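PDB 4R6H: Melibiose/raffinose/stachyose-binding protein MelE from Bacillus subtilis subsp. subtilis str. 168, which binds melibiose, raffinose and stachyose as the solute-binding protein of the MelEDC-MsmX ABC transporter, which imports these sugars. Local coordinates for residues D164-A169 with I265-Q270; T36-M41 with N77-R82; G391-L394 with I398-P401. One frame throughout, in Å; residues are numbered along the deposited sequence.

Contact 1 of 3, residues D164-A169 with I265-Q270; sequences DDFIKA and IAFTMQ
The ring of F166 turns its edge to one face of the F267 ring, a T-shaped pair with centroids 5.2 Å apart and planes at 80°, the C-H rim of one ring set against the pi cloud of the other. One atom does the touching: CE1 of F166 lies over one face of the F267 ring, 3.7 Å above its plane and offset toward the rim, and comes within 3.8 Å of CG of F267, which lies close to the plane of the F166 ring. F166 gets there because its CG is anti to the backbone N (chi1 179°), which carries the ring off the helix toward the strand although its CB sets out to the side. The CB of F267 points toward the helix, and the two side chains pass alongside one another, heading opposite ways. One helical turn on, the methyl CB of A169 reaches CE2 of F267 obliquely at 4.4 Å. The contact is wholly apolar and all three residues are buried. Helix 163-177 is laid here on strand 265-269 of the mixed sheet, the layered alpha/beta build of a solute-binding-protein lobe; 182-185 runs parallel and 141-148 antiparallel to that strand. F184 makes a second edge-to-face pair with F166 and also touches F267, L145 and Y147 add side chains from strand 141-148, and L170 and I173 continue the helix surface against F267.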
# COMPACT_ATOMS: atom_id res chain seq x y z
N ASP A 164 -13.05 18.23 0.66
CA ASP A 164 -13.42 19.61 0.32
C ASP A 164 -12.28 20.59 0.60
O ASP A 164 -11.99 21.45 -0.23
CB ASP A 164 -14.72 20.03 1.01
CG ASP A 164 -15.97 19.37 0.40
OD1 ASP A 164 -15.90 18.85 -0.74
OD2 ASP A 164 -17.01 19.39 1.10
N ASP A 165 -11.60 20.41 1.73
CA ASP A 165 -10.46 21.27 2.03
C ASP A 165 -9.28 21.01 1.10
O ASP A 165 -8.52 21.91 0.73
CB ASP A 165 -10.07 21.12 3.48
CG ASP A 165 -11.00 21.86 4.42
OD1 ASP A 165 -11.80 22.70 3.95
OD2 ASP A 165 -10.96 21.54 5.61
N PHE A 166 -9.13 19.75 0.66
CA PHE A 166 -8.10 19.40 -0.31
C PHE A 166 -8.32 20.13 -1.64
O PHE A 166 -7.44 20.77 -2.18
CB PHE A 166 -8.10 17.85 -0.46
CG PHE A 166 -7.09 17.30 -1.46
CD1 PHE A 166 -5.79 17.78 -1.58
CD2 PHE A 166 -7.47 16.26 -2.29
CE1 PHE A 166 -4.92 17.27 -2.51
CE2 PHE A 166 -6.60 15.71 -3.19
CZ PHE A 166 -5.32 16.22 -3.31
N ILE A 167 -9.53 19.99 -2.18
CA ILE A 167 -9.87 20.62 -3.45
C ILE A 167 -9.72 22.17 -3.33
O ILE A 167 -9.20 22.78 -4.23
CB ILE A 167 -11.28 20.22 -3.89
CG1 ILE A 167 -11.30 18.73 -4.22
CG2 ILE A 167 -11.74 21.09 -5.07
CD1 ILE A 167 -12.70 18.23 -4.42
N LYS A 168 -10.14 22.72 -2.19
CA LYS A 168 -9.97 24.16 -1.97
C LYS A 168 -8.48 24.55 -2.01
O LYS A 168 -8.08 25.52 -2.68
CB LYS A 168 -10.60 24.57 -0.66
CG LYS A 168 -10.60 26.07 -0.40
CD LYS A 168 -11.52 26.34 0.79
CE LYS A 168 -11.28 27.68 1.43
NZ LYS A 168 -12.18 27.79 2.62
N ALA A 169 -7.63 23.73 -1.38
CA ALA A 169 -6.19 23.99 -1.47
C ALA A 169 -5.68 23.96 -2.90
O ALA A 169 -4.84 24.75 -3.29
CB ALA A 169 -5.41 22.98 -0.62
N ILE A 265 5.31 20.88 -8.36
CA ILE A 265 4.17 20.04 -7.96
C ILE A 265 3.83 20.28 -6.51
O ILE A 265 4.72 20.18 -5.66
CB ILE A 265 4.49 18.54 -8.15
CG1 ILE A 265 4.59 18.15 -9.64
CG2 ILE A 265 3.42 17.66 -7.50
CD1 ILE A 265 5.18 16.78 -9.87
N ALA A 266 2.58 20.57 -6.18
CA ALA A 266 2.19 20.72 -4.77
C ALA A 266 1.88 19.40 -4.07
O ALA A 266 2.45 19.10 -3.04
CB ALA A 266 1.04 21.70 -4.61
N PHE A 267 0.96 18.62 -4.63
CA PHE A 267 0.53 17.33 -4.08
C PHE A 267 0.66 16.22 -5.11
O PHE A 267 0.49 16.44 -6.31
CB PHE A 267 -0.92 17.37 -3.69
CG PHE A 267 -1.26 18.25 -2.53
CD1 PHE A 267 -1.26 17.74 -1.24
CD2 PHE A 267 -1.69 19.56 -2.74
CE1 PHE A 267 -1.67 18.53 -0.18
CE2 PHE A 267 -2.07 20.37 -1.67
CZ PHE A 267 -2.06 19.86 -0.39
N THR A 268 0.85 15.01 -4.62
CA THR A 268 0.74 13.80 -5.44
C THR A 268 0.39 12.65 -4.53
O THR A 268 0.60 12.74 -3.34
CB THR A 268 1.99 13.56 -6.31
OG1 THR A 268 1.69 12.62 -7.34
CG2 THR A 268 3.18 13.04 -5.50
N MET A 269 -0.17 11.57 -5.07
CA MET A 269 -0.44 10.39 -4.25
C MET A 269 0.84 9.77 -3.80
O MET A 269 1.87 9.81 -4.49
CB MET A 269 -1.25 9.36 -5.01
CG MET A 269 -2.60 9.77 -5.56
SD MET A 269 -3.96 10.18 -4.48
CE MET A 269 -4.11 8.67 -3.48
N GLN A 270 0.81 9.22 -2.58
CA GLN A 270 2.06 8.78 -2.01
C GLN A 270 2.66 7.60 -2.74
O GLN A 270 1.96 6.62 -3.01
CB GLN A 270 1.79 8.41 -0.59
CG GLN A 270 3.00 8.42 0.26
CD GLN A 270 2.57 8.28 1.67
OE1 GLN A 270 1.60 8.92 2.08
NE2 GLN A 270 3.29 7.48 2.42

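Contact 2 of 3, residues T36-M41 with N77-R82; sequences TIYSTM and NMMRVR
The hydroxyl of Y38 is gripped by two partners: R82 NE donates to Y38 OH at 2.8 Å with an N-H...O angle of 153°, and a water lies 2.7 Å from the same OH. That water also accepts from R82 NH1 at 3.0 Å, so the guanidinium edge holds both the phenol oxygen and the water in its plane. Ring and guanidinium stand 85° apart: the arginine meets the oxygen edge-on, without stacking. An R82 chain extended from CG to NE carries NE to the phenol oxygen. Beside the ring, the M79 chain bends at chi2 and chi3 and brings SD to 3.4 Å from Y38 CD2, a Met-aromatic contact made obliquely. A phenylalanine in place of Y38 would probably leave R82 NE without its acceptor and the water with one mate fewer. R82 NH2 is hydrogen-bonded to D87 O, a second hold on the guanidinium, and H69 of the adjoining parallel strand 64-69 meets the Y38 ring. Strand 33-38 and helix 75-84 are thus joined by a hydrogen bond at the hydroxyl end of the ring and a sulfur contact along its side, and the nearby cationic guanidinium would probably polarise the hydroxyl and may lower its pKa somewhat.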
# COMPACT_ATOMS: atom_id res chain seq x y z
N THR A 36 12.89 -22.56 1.98
CA THR A 36 12.47 -21.79 0.83
C THR A 36 11.59 -20.63 1.27
O THR A 36 10.65 -20.81 2.05
CB THR A 36 11.71 -22.64 -0.19
OG1 THR A 36 10.63 -23.32 0.46
CG2 THR A 36 12.65 -23.68 -0.84
N ILE A 37 11.93 -19.45 0.76
CA ILE A 37 11.23 -18.21 1.14
C ILE A 37 10.83 -17.46 -0.13
O ILE A 37 11.68 -17.21 -1.01
CB ILE A 37 12.13 -17.28 1.95
CG1 ILE A 37 12.74 -18.03 3.12
CG2 ILE A 37 11.36 -16.02 2.40
CD1 ILE A 37 13.52 -17.18 4.10
N TYR A 38 9.55 -17.12 -0.25
CA TYR A 38 9.06 -16.29 -1.36
C TYR A 38 8.76 -14.88 -0.84
O TYR A 38 8.19 -14.74 0.26
CB TYR A 38 7.75 -16.85 -1.94
CG TYR A 38 7.83 -17.83 -3.09
CD1 TYR A 38 8.86 -18.74 -3.20
CD2 TYR A 38 6.81 -17.84 -4.04
CE1 TYR A 38 8.90 -19.64 -4.28
CE2 TYR A 38 6.83 -18.71 -5.12
CZ TYR A 38 7.87 -19.61 -5.23
OH TYR A 38 7.85 -20.47 -6.31
N SER A 39 9.07 -13.88 -1.66
CA SER A 39 8.94 -12.48 -1.33
C SER A 39 8.44 -11.66 -2.51
O SER A 39 8.93 -11.89 -3.64
CB SER A 39 10.29 -11.93 -0.83
OG SER A 39 10.21 -10.51 -0.61
N THR A 40 7.57 -10.69 -2.23
CA THR A 40 7.16 -9.68 -3.25
C THR A 40 8.03 -8.42 -3.30
O THR A 40 7.69 -7.48 -4.00
CB THR A 40 5.69 -9.25 -3.08
OG1 THR A 40 5.50 -8.45 -1.89
CG2 THR A 40 4.76 -10.44 -3.12
N MET A 41 9.13 -8.41 -2.55
CA MET A 41 10.02 -7.25 -2.54
C MET A 41 10.52 -6.98 -3.95
O MET A 41 10.76 -7.91 -4.71
CB MET A 41 11.18 -7.43 -1.59
CG MET A 41 10.77 -7.40 -0.15
SD MET A 41 12.16 -7.62 0.96
CE MET A 41 11.35 -7.82 2.54
N ASN A 77 0.73 -15.95 -9.87
CA ASN A 77 0.55 -17.18 -10.63
C ASN A 77 1.27 -18.38 -10.00
O ASN A 77 0.73 -19.47 -9.87
CB ASN A 77 1.03 -16.96 -12.07
CG ASN A 77 0.07 -16.10 -12.90
OD1 ASN A 77 -1.14 -16.16 -12.73
ND2 ASN A 77 0.63 -15.30 -13.82
N MET A 78 2.51 -18.17 -9.57
CA MET A 78 3.27 -19.25 -8.94
C MET A 78 2.64 -19.68 -7.62
O MET A 78 2.54 -20.85 -7.33
CB MET A 78 4.72 -18.82 -8.74
CG MET A 78 5.47 -18.73 -10.05
SD MET A 78 7.14 -18.13 -9.81
CE MET A 78 7.82 -18.29 -11.46
N MET A 79 2.19 -18.72 -6.80
CA MET A 79 1.57 -19.10 -5.54
C MET A 79 0.24 -19.77 -5.72
O MET A 79 -0.12 -20.65 -4.94
CB MET A 79 1.48 -17.90 -4.57
CG MET A 79 2.85 -17.47 -4.03
SD MET A 79 3.66 -18.73 -3.01
CE MET A 79 2.44 -18.92 -1.71
N ARG A 80 -0.49 -19.38 -6.76
CA ARG A 80 -1.76 -20.01 -7.07
C ARG A 80 -1.55 -21.49 -7.37
O ARG A 80 -2.27 -22.35 -6.87
CB ARG A 80 -2.46 -19.30 -8.23
CG ARG A 80 -3.70 -20.02 -8.75
CD ARG A 80 -4.33 -19.30 -9.93
NE ARG A 80 -3.38 -18.90 -10.97
CZ ARG A 80 -2.85 -19.65 -11.94
NH1 ARG A 80 -3.18 -20.93 -12.12
NH2 ARG A 80 -1.99 -19.08 -12.77
N VAL A 81 -0.53 -21.77 -8.18
CA VAL A 81 -0.23 -23.15 -8.59
C VAL A 81 0.28 -23.89 -7.36
O VAL A 81 -0.14 -25.01 -7.12
CB VAL A 81 0.83 -23.16 -9.71
CG1 VAL A 81 1.37 -24.56 -9.90
CG2 VAL A 81 0.25 -22.59 -10.99
N ARG A 82 1.16 -23.27 -6.56
CA ARG A 82 1.67 -23.95 -5.36
C ARG A 82 0.57 -24.26 -4.34
O ARG A 82 0.60 -25.33 -3.72
CB ARG A 82 2.76 -23.14 -4.69
CG ARG A 82 4.06 -23.17 -5.47
CD ARG A 82 5.13 -22.42 -4.68
NE ARG A 82 6.51 -22.56 -5.10
CZ ARG A 82 7.36 -23.49 -4.64
NH1 ARG A 82 8.62 -23.48 -5.04
NH2 ARG A 82 6.95 -24.46 -3.83
O HOH W 1 10.11 -21.79 -7.07

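Contact 3 of 3, residues G391-L394 with I398-P401; sequences GQEL and ILAP
Backbone bonds join E393 to the chain beyond the helix end. E393 O accepts from two successive amides: I398 N at 2.8 Å and L399 N at 3.3 Å, a weak second bond. A further backbone approach is a CA-H...O contact, with L394 CA 3.6 Å from L399 O and an angle at the hydrogen of 166°. One water donates to L394 O (2.8 Å) in the helix and to L399 O (2.7 Å) in the loop, bridging the two. The carbonyl of E393, in the last turn of helix 383-395, thus takes amides five and six residues on, past the four-residue spacing of a regular alpha-helix, as the chain leaves the helix and folds back on its end; A400 then takes the N-cap position of helix 401-420, which starts at P401. Side-chain packing centres on E393. Its CG lies anti to the carbonyl carbon (chi1 -71°) and the chain then runs out extended, placing its carboxylate across both aliphatic neighbours. OE2 meets CG2 of I398 at 3.5 Å, while OE1 lies 3.5 Å from CD1 of L399; nearer the backbone, E393 CB packs on L399 CG. These are van der Waals contacts of the carboxylate with methyl groups. L394 CB points away from the loop overall, and its side chain touches S232 and K236 of helix 229-240 and Y198 of helix 192-206; I404 of helix 401-420 touches both L394 and L399.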
# COMPACT_ATOMS: atom_id res chain seq x y z
N GLY A 391 -10.19 5.17 -14.79
CA GLY A 391 -9.61 6.47 -14.53
C GLY A 391 -8.85 7.02 -15.71
O GLY A 391 -8.95 8.20 -16.02
N GLN A 392 -8.12 6.15 -16.42
CA GLN A 392 -7.41 6.60 -17.59
C GLN A 392 -8.38 7.00 -18.70
O GLN A 392 -8.18 8.01 -19.41
CB GLN A 392 -6.49 5.47 -18.06
CG GLN A 392 -5.26 5.95 -18.75
CD GLN A 392 -4.30 4.80 -18.99
OE1 GLN A 392 -4.70 3.72 -19.47
NE2 GLN A 392 -3.04 5.01 -18.64
N GLU A 393 -9.47 6.25 -18.85
CA GLU A 393 -10.48 6.60 -19.82
C GLU A 393 -11.22 7.92 -19.48
O GLU A 393 -11.60 8.69 -20.36
CB GLU A 393 -11.46 5.43 -20.03
CG GLU A 393 -10.83 4.28 -20.77
CD GLU A 393 -11.86 3.33 -21.33
OE1 GLU A 393 -12.41 2.58 -20.54
OE2 GLU A 393 -12.07 3.34 -22.56
N LEU A 394 -11.41 8.18 -18.19
CA LEU A 394 -11.97 9.44 -17.75
C LEU A 394 -11.00 10.55 -18.14
O LEU A 394 -11.40 11.54 -18.78
CB LEU A 394 -12.20 9.42 -16.23
CG LEU A 394 -12.79 10.70 -15.63
CD1 LEU A 394 -13.31 10.33 -14.26
CD2 LEU A 394 -11.80 11.87 -15.48
N ILE A 398 -12.79 9.73 -22.71
CA ILE A 398 -13.47 8.60 -23.38
C ILE A 398 -14.77 8.20 -22.64
O ILE A 398 -15.78 7.90 -23.28
CB ILE A 398 -12.55 7.39 -23.53
CG1 ILE A 398 -11.35 7.74 -24.43
CG2 ILE A 398 -13.29 6.19 -24.10
CD1 ILE A 398 -10.20 6.77 -24.30
N LEU A 399 -14.74 8.21 -21.29
CA LEU A 399 -15.88 7.83 -20.47
C LEU A 399 -16.22 8.96 -19.51
O LEU A 399 -15.31 9.60 -18.96
CB LEU A 399 -15.57 6.61 -19.61
CG LEU A 399 -15.43 5.29 -20.34
CD1 LEU A 399 -15.28 4.16 -19.32
CD2 LEU A 399 -16.59 5.05 -21.29
N ALA A 400 -17.52 9.15 -19.28
CA ALA A 400 -18.05 10.13 -18.32
C ALA A 400 -18.31 9.45 -16.98
O ALA A 400 -18.49 8.24 -16.90
CB ALA A 400 -19.35 10.71 -18.88
N PRO A 401 -18.34 10.24 -15.87
CA PRO A 401 -18.50 9.63 -14.56
C PRO A 401 -19.66 8.66 -14.38
O PRO A 401 -19.49 7.61 -13.77
CB PRO A 401 -18.67 10.85 -13.64
CG PRO A 401 -17.88 11.89 -14.30
CD PRO A 401 -18.11 11.70 -15.77
O HOH W 2 -14.16 12.08 -19.19

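How the contacts relate
Contact 1 is the buried one of the three, while contacts 2 and 3 are partly buried and each includes an exposed residue. Contacts 1 and 2 both pack a helix on a strand, but on different sheets and on opposite sides of the chain's centre, with centres 37 Å apart. Contact 3 instead joins the end of one helix to the loop leading into the next. Chemistry follows place: aromatic and methyl groups alone in contact 1, a water-shared side-chain bond beside a methionine in contact 2, mostly backbone and water bonding in contact 3. They share no element and none touches another; contacts 1 and 3 have the nearest centres, about 21 Å apart.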